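Local coordinates for protein putative methylthioribose-1-phosphate isomerase (PDB 1T5O) that probably catalyses the interconversion of methylthioribose-1-phosphate and methylthioribulose-1-phosphate, an isomerisation in methionine biosynthesis, at residues A[231-236]-A[267-272]; A[237-242]-A[273-278]. All blocks are in the same frame, centred on the assembly; numbering follows the deposited sequence.

Contact 1 (A[231-236]-A[267-272]); sequences VGADRI and KATFDW
Ile236 lays its side chain along the ring of Phe270, the two pointing the same way. Its CD1 sits over one ring face, 4.1 Å from the centroid and 20° off the normal, which meets the geometry of a CH-pi contact displaced toward the rim. The second branch, CG2, packs against Phe270 CD2 at 3.9 Å and also reaches the edge of the Trp272 indole at CZ3. With CG1 beside the backbone N (chi1 -59°) and chi2 extended, CD1 serves the ring face while CG2 touches both aromatic residues.

Alongside this packing the backbones form a single beta bridge, Ile236 with Phe270. Ile236 N donates to Thr269 O at 3.0 Å, and Asp271 N returns a bond to Ile236 O at 2.8 Å, both nearly straight. Thr269 turns its methyl CG2 to the backbone of Ala233 and Asp234, 3.7 Å from Asp234 O, whereas its OG1 is joined to Ala233 O through a water. Arg235 bends at chi2 and chi3 to bring NH1 within 3.4 Å of Asp271 OD2. This is a salt bridge in which OD2 lies over a guanidinium face, well out of its plane, so the attraction is of charge without an N-H directed at the oxygen; the guanidinium and carboxylate planes are 62° apart.

Asp234, the predicted proton donor, forms with Arg235 a classic beta bulge opposite Phe242, and its side chain touches Asn243, a predicted substrate-binding residue. The segment 231-236 leads from strand 228-231 of the mixed Rossmann-like sheet into hairpin strand 235-237, while 267-272 follows strand 261-264 and rests Phe270 and Trp272 on Val335 of helix 331-338.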
ATOM      1  N   VAL A 231       6.081  16.529   2.142  1.00 17.27           N
ATOM      2  CA  VAL A 231       6.119  15.805   0.881  1.00 17.85           C
ATOM      3  C   VAL A 231       6.572  16.764  -0.214  1.00 17.58           C
ATOM      4  O   VAL A 231       6.688  17.981  -0.002  1.00 18.75           O
ATOM      5  CB  VAL A 231       4.723  15.231   0.483  1.00 16.69           C
ATOM      6  CG1 VAL A 231       4.272  14.194   1.521  1.00 15.44           C
ATOM      7  CG2 VAL A 231       3.702  16.364   0.337  1.00 14.63           C
ATOM      8  N   GLY A 232       6.870  16.214  -1.381  1.00 18.90           N
ATOM      9  CA  GLY A 232       7.268  17.070  -2.483  1.00 18.94           C
ATOM     10  C   GLY A 232       6.025  17.286  -3.341  1.00 20.61           C
ATOM     11  O   GLY A 232       4.897  17.010  -2.892  1.00 18.90           O
ATOM     12  N   ALA A 233       6.223  17.765  -4.565  1.00 19.83           N
ATOM     13  CA  ALA A 233       5.112  18.009  -5.481  1.00 20.17           C
ATOM     14  C   ALA A 233       5.538  17.807  -6.922  1.00 21.88           C
ATOM     15  O   ALA A 233       6.678  18.080  -7.288  1.00 19.91           O
ATOM     16  CB  ALA A 233       4.604  19.416  -5.336  1.00 19.63           C
ATOM     17  N   ASP A 234       4.608  17.354  -7.750  1.00 20.14           N
ATOM     18  CA  ASP A 234       4.927  17.205  -9.154  1.00 21.22           C
ATOM     19  C   ASP A 234       4.417  18.433  -9.878  1.00 21.21           C
ATOM     20  O   ASP A 234       4.968  18.840 -10.896  1.00 20.10           O
ATOM     21  CB  ASP A 234       4.273  15.957  -9.703  1.00 23.86           C
ATOM     22  CG  ASP A 234       4.971  14.714  -9.229  1.00 32.46           C
ATOM     23  OD1 ASP A 234       6.172  14.547  -9.573  1.00 37.45           O
ATOM     24  OD2 ASP A 234       4.337  13.914  -8.506  1.00 34.38           O
ATOM     25  N   ARG A 235       3.364  19.029  -9.334  1.00 18.22           N
ATOM     26  CA  ARG A 235       2.781  20.201  -9.956  1.00 22.46           C
ATOM     27  C   ARG A 235       1.807  20.871  -9.012  1.00 20.28           C
ATOM     28  O   ARG A 235       0.960  20.206  -8.412  1.00 19.26           O
ATOM     29  CB  ARG A 235       2.039  19.800 -11.222  1.00 20.27           C
ATOM     30  CG  ARG A 235       1.933  20.947 -12.178  1.00 30.50           C
ATOM     31  CD  ARG A 235       0.530  21.173 -12.587  1.00 33.27           C
ATOM     32  NE  ARG A 235       0.006  20.189 -13.521  1.00 37.99           N
ATOM     33  CZ  ARG A 235       0.546  19.869 -14.699  1.00 43.53           C
ATOM     34  NH1 ARG A 235       1.675  20.435 -15.112  1.00 45.95           N
ATOM     35  NH2 ARG A 235      -0.101  19.039 -15.519  1.00 43.48           N
ATOM     36  N   ILE A 236       1.897  22.191  -8.911  1.00 20.28           N
ATOM     37  CA  ILE A 236       1.008  22.916  -8.021  1.00 16.70           C
ATOM     38  C   ILE A 236       0.166  23.916  -8.800  1.00 19.00           C
ATOM     39  O   ILE A 236       0.702  24.828  -9.431  1.00 17.54           O
ATOM     40  CB  ILE A 236       1.808  23.638  -6.926  1.00 17.49           C
ATOM     41  CG1 ILE A 236       2.630  22.588  -6.130  1.00 17.93           C
ATOM     42  CG2 ILE A 236       0.824  24.429  -6.009  1.00 18.27           C
ATOM     43  CD1 ILE A 236       3.567  23.127  -5.060  1.00 16.55           C
ATOM     44  N   LYS A 267       9.714  27.221  -7.214  1.00 19.65           N
ATOM     45  CA  LYS A 267       8.823  28.057  -8.012  1.00 21.61           C
ATOM     46  C   LYS A 267       8.442  27.400  -9.335  1.00 21.01           C
ATOM     47  O   LYS A 267       7.280  27.450  -9.757  1.00 21.36           O
ATOM     48  CB  LYS A 267       9.491  29.425  -8.286  1.00 21.29           C
ATOM     49  CG  LYS A 267       8.674  30.373  -9.185  1.00 23.91           C
ATOM     50  CD  LYS A 267       9.327  31.775  -9.236  1.00 21.14           C
ATOM     51  CE  LYS A 267       8.582  32.693 -10.184  1.00 22.80           C
ATOM     52  NZ  LYS A 267       9.168  34.068 -10.135  1.00 22.77           N
ATOM     53  N   ALA A 268       9.411  26.762  -9.976  1.00 21.76           N
ATOM     54  CA  ALA A 268       9.186  26.132 -11.276  1.00 23.46           C
ATOM     55  C   ALA A 268       8.143  24.999 -11.274  1.00 23.56           C
ATOM     56  O   ALA A 268       7.647  24.610 -12.328  1.00 23.56           O
ATOM     57  CB  ALA A 268      10.511  25.620 -11.851  1.00 22.86           C
ATOM     58  N   THR A 269       7.798  24.485 -10.102  1.00 21.44           N
ATOM     59  CA  THR A 269       6.804  23.412 -10.031  1.00 20.90           C
ATOM     60  C   THR A 269       5.369  23.978 -10.012  1.00 20.15           C
ATOM     61  O   THR A 269       4.386  23.251 -10.220  1.00 20.45           O
ATOM     62  CB  THR A 269       7.100  22.541  -8.801  1.00 22.80           C
ATOM     63  OG1 THR A 269       8.369  21.909  -9.007  1.00 24.22           O
ATOM     64  CG2 THR A 269       6.057  21.463  -8.593  1.00 20.69           C
ATOM     65  N   PHE A 270       5.248  25.283  -9.783  1.00 17.92           N
ATOM     66  CA  PHE A 270       3.941  25.907  -9.779  1.00 19.08           C
ATOM     67  C   PHE A 270       3.482  26.104 -11.237  1.00 19.38           C
ATOM     68  O   PHE A 270       4.301  26.355 -12.106  1.00 20.51           O
ATOM     69  CB  PHE A 270       3.980  27.256  -9.064  1.00 16.75           C
ATOM     70  CG  PHE A 270       4.161  27.139  -7.567  1.00 20.40           C
ATOM     71  CD1 PHE A 270       5.370  26.662  -7.024  1.00 19.05           C
ATOM     72  CD2 PHE A 270       3.128  27.490  -6.709  1.00 18.82           C
ATOM     73  CE1 PHE A 270       5.537  26.540  -5.622  1.00 18.98           C
ATOM     74  CE2 PHE A 270       3.286  27.377  -5.320  1.00 20.66           C
ATOM     75  CZ  PHE A 270       4.482  26.907  -4.777  1.00 20.45           C
ATOM     76  N   ASP A 271       2.184  25.958 -11.478  1.00 20.51           N
ATOM     77  CA  ASP A 271       1.564  26.109 -12.817  1.00 20.69           C
ATOM     78  C   ASP A 271       0.315  26.910 -12.431  1.00 21.18           C
ATOM     79  O   ASP A 271      -0.809  26.420 -12.550  1.00 17.48           O
ATOM     80  CB  ASP A 271       1.183  24.718 -13.361  1.00 21.15           C
ATOM     81  CG  ASP A 271       0.819  24.727 -14.852  1.00 25.36           C
ATOM     82  OD1 ASP A 271       0.780  25.808 -15.497  1.00 24.37           O
ATOM     83  OD2 ASP A 271       0.573  23.633 -15.384  1.00 26.54           O
ATOM     84  N   TRP A 272       0.537  28.159 -12.005  1.00 20.30           N
ATOM     85  CA  TRP A 272      -0.524  29.005 -11.457  1.00 21.61           C
ATOM     86  C   TRP A 272      -1.626  29.516 -12.368  1.00 22.41           C
ATOM     87  O   TRP A 272      -2.599  30.096 -11.871  1.00 19.88           O
ATOM     88  CB  TRP A 272       0.101  30.184 -10.686  1.00 22.98           C
ATOM     89  CG  TRP A 272      -0.685  30.600  -9.457  1.00 22.63           C
ATOM     90  CD1 TRP A 272      -1.295  31.797  -9.240  1.00 24.81           C
ATOM     91  CD2 TRP A 272      -0.936  29.802  -8.288  1.00 21.97           C
ATOM     92  NE1 TRP A 272      -1.918  31.797  -8.009  1.00 24.12           N
ATOM     93  CE2 TRP A 272      -1.710  30.584  -7.406  1.00 21.54           C
ATOM     94  CE3 TRP A 272      -0.581  28.500  -7.906  1.00 20.32           C
ATOM     95  CZ2 TRP A 272      -2.143  30.109  -6.156  1.00 20.63           C
ATOM     96  CZ3 TRP A 272      -1.012  28.023  -6.656  1.00 23.03           C
ATOM     97  CH2 TRP A 272      -1.790  28.840  -5.802  1.00 21.94           C
TER
HETATM   98  O   HOH W   1       9.405  19.715  -7.521  1.00 28.67           O

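Contact 2 (A[237-242]-A[273-278]); sequences VRDAVF and ERTAKD
Arg238 N donates an almost straight bond, 175° at the hydrogen, to Arg274 O at 3.0 Å, tying the loop 273-278 to the type I turn Val237-Ala240 of a beta hairpin between strands 235-237 and 240-244. Val237 sets CB against the same carbonyl oxygen, at 3.4 Å, and sends CG2 toward the backbone N of Ala276. The guanidinium of Arg238 carries Thr275 CG2 over one face, 3.6 Å from NH2, while NH1 makes a weak bond to Glu273 O that water 2 doubles. Asp239 holds CG between its backbone N and carbonyl carbon (chi1 54°), which brings OD2 to Ala276 N; the bond is 2.7 Å long and uses the syn lone pair. Water 3 donates to Asp239 OD1 and accepts from Lys277 N. A leucine in place of Asp239 would probably leave Ala276 N without this acceptor and break the water link to Lys277 N. On the apolar side, the methyl of Ala276 meets Ala240 CB and the ring of Phe242, which also packs on Pro311 of strand 309-313. Within the loop, Asp278 OD1 accepts Thr275 N at 3.0 Å from above its carboxylate plane.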
ATOM      1  N   VAL A 237      -1.154  23.719  -8.769  1.00 17.75           N
ATOM      2  CA  VAL A 237      -2.090  24.600  -9.465  1.00 18.90           C
ATOM      3  C   VAL A 237      -2.829  25.423  -8.410  1.00 20.44           C
ATOM      4  O   VAL A 237      -2.612  25.223  -7.211  1.00 17.43           O
ATOM      5  CB  VAL A 237      -3.061  23.791 -10.373  1.00 19.75           C
ATOM      6  CG1 VAL A 237      -2.243  23.066 -11.456  1.00 18.93           C
ATOM      7  CG2 VAL A 237      -3.896  22.792  -9.540  1.00 18.18           C
ATOM      8  N   ARG A 238      -3.705  26.331  -8.834  1.00 21.01           N
ATOM      9  CA  ARG A 238      -4.351  27.222  -7.884  1.00 22.44           C
ATOM     10  C   ARG A 238      -5.187  26.631  -6.786  1.00 22.63           C
ATOM     11  O   ARG A 238      -5.368  27.281  -5.756  1.00 23.71           O
ATOM     12  CB  ARG A 238      -5.160  28.301  -8.612  1.00 24.18           C
ATOM     13  CG  ARG A 238      -4.276  29.208  -9.446  1.00 27.66           C
ATOM     14  CD  ARG A 238      -4.876  30.589  -9.630  1.00 28.92           C
ATOM     15  NE  ARG A 238      -6.250  30.552 -10.092  1.00 29.37           N
ATOM     16  CZ  ARG A 238      -6.627  30.303 -11.340  1.00 30.09           C
ATOM     17  NH1 ARG A 238      -5.725  30.058 -12.285  1.00 33.38           N
ATOM     18  NH2 ARG A 238      -7.916  30.312 -11.645  1.00 29.53           N
ATOM     19  N   ASP A 239      -5.712  25.430  -6.986  1.00 22.07           N
ATOM     20  CA  ASP A 239      -6.519  24.802  -5.945  1.00 20.19           C
ATOM     21  C   ASP A 239      -5.979  23.458  -5.505  1.00 20.85           C
ATOM     22  O   ASP A 239      -6.651  22.737  -4.762  1.00 21.05           O
ATOM     23  CB  ASP A 239      -7.958  24.628  -6.427  1.00 22.93           C
ATOM     24  CG  ASP A 239      -8.057  23.880  -7.771  1.00 25.14           C
ATOM     25  OD1 ASP A 239      -9.187  23.567  -8.176  1.00 24.42           O
ATOM     26  OD2 ASP A 239      -7.027  23.613  -8.434  1.00 23.41           O
ATOM     27  N   ALA A 240      -4.779  23.083  -5.938  1.00 18.25           N
ATOM     28  CA  ALA A 240      -4.303  21.761  -5.522  1.00 19.43           C
ATOM     29  C   ALA A 240      -2.859  21.424  -5.775  1.00 19.05           C
ATOM     30  O   ALA A 240      -2.216  22.000  -6.630  1.00 19.16           O
ATOM     31  CB  ALA A 240      -5.174  20.662  -6.173  1.00 19.84           C
ATOM     32  N   VAL A 241      -2.372  20.454  -5.009  1.00 16.39           N
ATOM     33  CA  VAL A 241      -1.018  19.960  -5.177  1.00 16.65           C
ATOM     34  C   VAL A 241      -1.101  18.565  -5.795  1.00 17.13           C
ATOM     35  O   VAL A 241      -1.696  17.668  -5.205  1.00 18.11           O
ATOM     36  CB  VAL A 241      -0.275  19.855  -3.821  1.00 14.36           C
ATOM     37  CG1 VAL A 241       1.063  19.188  -4.024  1.00 15.87           C
ATOM     38  CG2 VAL A 241      -0.051  21.283  -3.232  1.00 16.93           C
ATOM     39  N   PHE A 242      -0.546  18.383  -6.993  1.00 16.61           N
ATOM     40  CA  PHE A 242      -0.510  17.050  -7.585  1.00 17.07           C
ATOM     41  C   PHE A 242       0.827  16.392  -7.188  1.00 17.67           C
ATOM     42  O   PHE A 242       1.896  16.982  -7.366  1.00 16.84           O
ATOM     43  CB  PHE A 242      -0.641  17.091  -9.123  1.00 17.94           C
ATOM     44  CG  PHE A 242      -2.049  17.422  -9.613  1.00 21.27           C
ATOM     45  CD1 PHE A 242      -2.489  18.748  -9.667  1.00 21.42           C
ATOM     46  CD2 PHE A 242      -2.939  16.408  -9.972  1.00 20.56           C
ATOM     47  CE1 PHE A 242      -3.790  19.062 -10.069  1.00 22.19           C
ATOM     48  CE2 PHE A 242      -4.258  16.713 -10.379  1.00 24.04           C
ATOM     49  CZ  PHE A 242      -4.677  18.056 -10.423  1.00 20.54           C
ATOM     50  N   GLU A 273      -1.480  29.324 -13.682  1.00 20.61           N
ATOM     51  CA  GLU A 273      -2.539  29.727 -14.600  1.00 21.93           C
ATOM     52  C   GLU A 273      -3.644  28.645 -14.602  1.00 21.47           C
ATOM     53  O   GLU A 273      -4.761  28.871 -15.041  1.00 20.92           O
ATOM     54  CB  GLU A 273      -1.984  29.866 -16.019  1.00 21.37           C
ATOM     55  CG  GLU A 273      -0.990  31.019 -16.187  1.00 25.40           C
ATOM     56  CD  GLU A 273      -1.640  32.392 -16.058  1.00 28.83           C
ATOM     57  OE1 GLU A 273      -2.872  32.476 -15.857  1.00 30.81           O
ATOM     58  OE2 GLU A 273      -0.910  33.399 -16.162  1.00 34.31           O
ATOM     59  N   ARG A 274      -3.316  27.466 -14.098  1.00 21.63           N
ATOM     60  CA  ARG A 274      -4.264  26.355 -14.115  1.00 21.24           C
ATOM     61  C   ARG A 274      -4.943  26.065 -12.775  1.00 22.19           C
ATOM     62  O   ARG A 274      -4.527  26.568 -11.722  1.00 20.39           O
ATOM     63  CB  ARG A 274      -3.519  25.084 -14.542  1.00 20.07           C
ATOM     64  CG  ARG A 274      -2.632  25.181 -15.820  1.00 22.02           C
ATOM     65  CD  ARG A 274      -3.416  24.923 -17.127  1.00 20.23           C
ATOM     66  NE  ARG A 274      -4.190  26.094 -17.537  1.00 18.50           N
ATOM     67  CZ  ARG A 274      -3.676  27.207 -18.055  1.00 18.67           C
ATOM     68  NH1 ARG A 274      -2.365  27.330 -18.244  1.00 18.97           N
ATOM     69  NH2 ARG A 274      -4.485  28.198 -18.415  1.00 20.15           N
ATOM     70  N   THR A 275      -5.995  25.241 -12.846  1.00 24.72           N
ATOM     71  CA  THR A 275      -6.694  24.727 -11.673  1.00 22.73           C
ATOM     72  C   THR A 275      -6.728  23.215 -11.891  1.00 21.20           C
ATOM     73  O   THR A 275      -6.381  22.722 -12.977  1.00 19.51           O
ATOM     74  CB  THR A 275      -8.120  25.272 -11.491  1.00 24.01           C
ATOM     75  OG1 THR A 275      -8.894  25.038 -12.671  1.00 25.38           O
ATOM     76  CG2 THR A 275      -8.067  26.747 -11.153  1.00 24.49           C
ATOM     77  N   ALA A 276      -7.119  22.474 -10.858  1.00 19.22           N
ATOM     78  CA  ALA A 276      -7.114  21.032 -10.943  1.00 18.53           C
ATOM     79  C   ALA A 276      -7.924  20.499 -12.090  1.00 19.71           C
ATOM     80  O   ALA A 276      -7.558  19.502 -12.654  1.00 17.75           O
ATOM     81  CB  ALA A 276      -7.589  20.399  -9.601  1.00 20.04           C
ATOM     82  N   LYS A 277      -9.016  21.169 -12.451  1.00 20.97           N
ATOM     83  CA  LYS A 277      -9.842  20.683 -13.544  1.00 24.14           C
ATOM     84  C   LYS A 277      -9.100  20.661 -14.897  1.00 23.13           C
ATOM     85  O   LYS A 277      -9.479  19.928 -15.802  1.00 22.93           O
ATOM     86  CB  LYS A 277     -11.130  21.522 -13.643  1.00 28.92           C
ATOM     87  CG  LYS A 277     -10.995  22.792 -14.472  1.00 35.17           C
ATOM     88  CD  LYS A 277     -12.305  23.555 -14.509  1.00 40.55           C
ATOM     89  CE  LYS A 277     -12.383  24.514 -15.694  1.00 43.20           C
ATOM     90  NZ  LYS A 277     -12.376  23.809 -17.025  1.00 46.80           N
ATOM     91  N   ASP A 278      -8.014  21.413 -15.025  1.00 21.16           N
ATOM     92  CA  ASP A 278      -7.273  21.433 -16.294  1.00 22.04           C
ATOM     93  C   ASP A 278      -6.310  20.265 -16.455  1.00 24.41           C
ATOM     94  O   ASP A 278      -5.812  19.998 -17.557  1.00 23.26           O
ATOM     95  CB  ASP A 278      -6.430  22.707 -16.402  1.00 22.72           C
ATOM     96  CG  ASP A 278      -7.247  23.957 -16.404  1.00 22.57           C
ATOM     97  OD1 ASP A 278      -6.798  24.926 -15.770  1.00 22.87           O
ATOM     98  OD2 ASP A 278      -8.314  23.980 -17.054  1.00 21.59           O
TER
HETATM   99  O   HOH W   2      -7.508  29.323 -14.516  1.00 32.64           O
HETATM  100  O   HOH W   3     -10.306  22.626 -10.461  1.00 35.31           O

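Both contacts join the same two elements, the hairpin of strands 235-237 and 240-244 and the long loop after strand 261-264, and their centres lie about 10 Å apart. The bulge pairing joins them directly: Arg235 O and Phe242 N, 2.8 Å apart, form a probable hydrogen bond, and Trp272 CZ3 packs on Val237 O. Contact 1 is a surface contact about 11 Å from the chain centre and holds the predicted proton donor; contact 2, partly buried, lies about 19 Å out. Both use water, but contact 1 adds bridge-paired backbone bonds, CH-pi packing and an out-of-plane salt bridge, contact 2 one backbone bond and side-chain-to-backbone bonds from Asp239 and, weakly, Arg238.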